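Local coordinates for ABC transporter, periplasmic substrate-binding protein (Thermotoga maritima, PDB 2HPG) that probably captures a solute in the periplasm and delivers it to a tripartite ATP-independent (TRAP) membrane transporter, at residues L133-V138 with I228-V233. Numbering follows the deposited sequence.
Sequences LSFYWV and INFEIV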
loop_
_atom_site.group_PDB
_atom_site.type_symbol
_atom_site.label_atom_id
_atom_site.label_comp_id
_atom_site.label_asym_id
_atom_site.label_seq_id
_atom_site.Cartn_x
_atom_site.Cartn_y
_atom_site.Cartn_z
ATOM N N LEU A 133 -0.178 5.224 13.075
ATOM C CA LEU A 133 0.773 6.317 13.221
ATOM C C LEU A 133 0.838 7.166 11.952
ATOM O O LEU A 133 1.156 8.366 11.999
ATOM C CB LEU A 133 2.174 5.778 13.494
ATOM C CG LEU A 133 2.472 5.120 14.832
ATOM C CD1 LEU A 133 3.877 4.568 14.756
ATOM C CD2 LEU A 133 2.363 6.127 15.964
ATOM N N SER A 134 0.580 6.525 10.813
ATOM C CA SER A 134 0.647 7.202 9.529
ATOM C C SER A 134 0.083 6.359 8.394
ATOM O O SER A 134 0.149 5.122 8.440
ATOM C CB SER A 134 2.095 7.580 9.207
ATOM O OG SER A 134 2.170 8.270 7.970
ATOM N N PHE A 135 -0.480 7.041 7.391
ATOM C CA PHE A 135 -0.751 6.421 6.090
ATOM C C PHE A 135 -0.224 7.241 4.904
ATOM O O PHE A 135 -0.738 7.121 3.801
ATOM C CB PHE A 135 -2.244 6.056 5.924
ATOM C CG PHE A 135 -3.198 7.232 6.013
ATOM C CD1 PHE A 135 -3.494 8.009 4.880
ATOM C CD2 PHE A 135 -3.844 7.530 7.216
ATOM C CE1 PHE A 135 -4.376 9.071 4.953
ATOM C CE2 PHE A 135 -4.739 8.614 7.309
ATOM C CZ PHE A 135 -5.004 9.386 6.172
ATOM N N TYR A 136 0.821 8.044 5.125
ATOM C CA TYR A 136 1.494 8.781 4.063
ATOM C C TYR A 136 2.653 7.992 3.472
ATOM O O TYR A 136 3.712 8.558 3.142
ATOM C CB TYR A 136 2.054 10.092 4.604
ATOM C CG TYR A 136 1.030 11.064 5.166
ATOM C CD1 TYR A 136 -0.325 10.940 4.917
ATOM C CD2 TYR A 136 1.451 12.157 5.919
ATOM C CE1 TYR A 136 -1.226 11.846 5.444
ATOM C CE2 TYR A 136 0.551 13.061 6.435
ATOM C CZ TYR A 136 -0.770 12.906 6.205
ATOM O OH TYR A 136 -1.639 13.835 6.751
ATOM N N TRP A 137 2.446 6.687 3.323
ATOM C CA TRP A 137 3.481 5.772 2.854
ATOM C C TRP A 137 2.911 5.129 1.622
ATOM O O TRP A 137 1.963 4.362 1.703
ATOM C CB TRP A 137 3.815 4.736 3.937
ATOM C CG TRP A 137 4.628 5.345 5.034
ATOM C CD1 TRP A 137 4.191 6.204 6.000
ATOM C CD2 TRP A 137 6.031 5.170 5.256
ATOM N NE1 TRP A 137 5.243 6.589 6.796
ATOM C CE2 TRP A 137 6.381 5.957 6.364
ATOM C CE3 TRP A 137 7.027 4.429 4.616
ATOM C CZ2 TRP A 137 7.696 6.014 6.859
ATOM C CZ3 TRP A 137 8.325 4.486 5.108
ATOM C CH2 TRP A 137 8.644 5.269 6.217
ATOM N N VAL A 138 3.465 5.489 0.471
ATOM C CA VAL A 138 2.889 5.110 -0.808
ATOM C C VAL A 138 3.933 4.363 -1.644
ATOM O O VAL A 138 5.067 4.812 -1.787
ATOM C CB VAL A 138 2.327 6.387 -1.508
ATOM C CG1 VAL A 138 2.131 6.196 -2.971
ATOM C CG2 VAL A 138 0.998 6.793 -0.824
ATOM N N ILE A 228 -1.404 2.432 -0.780
ATOM C CA ILE A 228 -1.256 3.257 0.395
ATOM C C ILE A 228 -1.033 2.322 1.569
ATOM O O ILE A 228 -1.900 1.511 1.898
ATOM C CB ILE A 228 -2.532 4.077 0.660
ATOM C CG1 ILE A 228 -2.871 4.966 -0.546
ATOM C CG2 ILE A 228 -2.357 4.935 1.915
ATOM C CD1 ILE A 228 -4.344 5.457 -0.510
ATOM N N ASN A 229 0.121 2.430 2.199
ATOM C CA ASN A 229 0.392 1.615 3.374
ATOM C C ASN A 229 -0.009 2.341 4.640
ATOM O O ASN A 229 0.085 3.580 4.730
ATOM C CB ASN A 229 1.856 1.204 3.430
ATOM C CG ASN A 229 2.209 0.154 2.389
ATOM O OD1 ASN A 229 2.939 0.426 1.438
ATOM N ND2 ASN A 229 1.664 -1.049 2.556
ATOM N N PHE A 230 -0.466 1.556 5.616
ATOM C CA PHE A 230 -0.812 2.055 6.940
ATOM C C PHE A 230 0.199 1.545 7.943
ATOM O O PHE A 230 0.534 0.376 7.942
ATOM C CB PHE A 230 -2.203 1.578 7.323
ATOM C CG PHE A 230 -3.289 2.395 6.732
ATOM C CD1 PHE A 230 -4.119 3.143 7.543
ATOM C CD2 PHE A 230 -3.461 2.456 5.355
ATOM C CE1 PHE A 230 -5.116 3.909 6.993
ATOM C CE2 PHE A 230 -4.454 3.232 4.807
ATOM C CZ PHE A 230 -5.285 3.951 5.638
ATOM N N GLU A 231 0.693 2.438 8.789
ATOM C CA GLU A 231 1.763 2.116 9.719
ATOM C C GLU A 231 1.146 2.076 11.105
ATOM O O GLU A 231 0.673 3.093 11.602
ATOM C CB GLU A 231 2.874 3.165 9.617
ATOM C CG GLU A 231 3.341 3.442 8.187
ATOM C CD GLU A 231 3.821 2.196 7.465
ATOM O OE1 GLU A 231 4.448 1.375 8.145
ATOM O OE2 GLU A 231 3.567 2.042 6.229
ATOM N N ILE A 232 1.089 0.881 11.693
ATOM C CA ILE A 232 0.347 0.673 12.934
ATOM C C ILE A 232 1.245 0.249 14.090
ATOM O O ILE A 232 2.300 -0.349 13.873
ATOM C CB ILE A 232 -0.820 -0.345 12.750
ATOM C CG1 ILE A 232 -0.299 -1.756 12.431
ATOM C CG2 ILE A 232 -1.764 0.132 11.650
ATOM C CD1 ILE A 232 -1.380 -2.826 12.417
ATOM N N VAL A 233 0.829 0.619 15.304
ATOM C CA VAL A 233 1.403 0.120 16.559
ATOM C C VAL A 233 0.276 -0.210 17.545
ATOM O O VAL A 233 -0.882 0.123 17.304
ATOM C CB VAL A 233 2.384 1.118 17.247
ATOM C CG1 VAL A 233 3.657 1.317 16.425
ATOM C CG2 VAL A 233 1.709 2.474 17.564
#
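F135 sets its CB methylene squarely over the middle of the F230 ring, 3.5 Å from CB to the ring centroid, a CH-pi contact of small bump on flat face. CG of F135 lies between its own backbone N and carbonyl carbon (chi1 60°), which carries the ring past its neighbour; the planes are 20° apart, and the rings barely overlap. M87 touches both phenylalanine side chains. The CG2 branch of I228 packs next to them, 3.3 Å from F135 O. On the other face of this antiparallel pair, the bent chain of E231 crosses W137, whose broad indole takes E231 CG over its five-membered ring, 3.6 Å from W137 CD1, while F27 stacks on the indole. At the far end, the methyls of V233 mesh with the branched tip of L133. L133 and S134 both face E231, a classic beta bulge: L133 N donates to E231 O (2.7 Å), and E231 N to S134 O; N229 N donates to W137 O. Short S134 accepts from Y136 N through OG, an ST turn. The chemistry is thus split: an apolar phenylalanine face backs a mixed one, where S134 OG bonds D254 and W137 NE1 bonds M253 O.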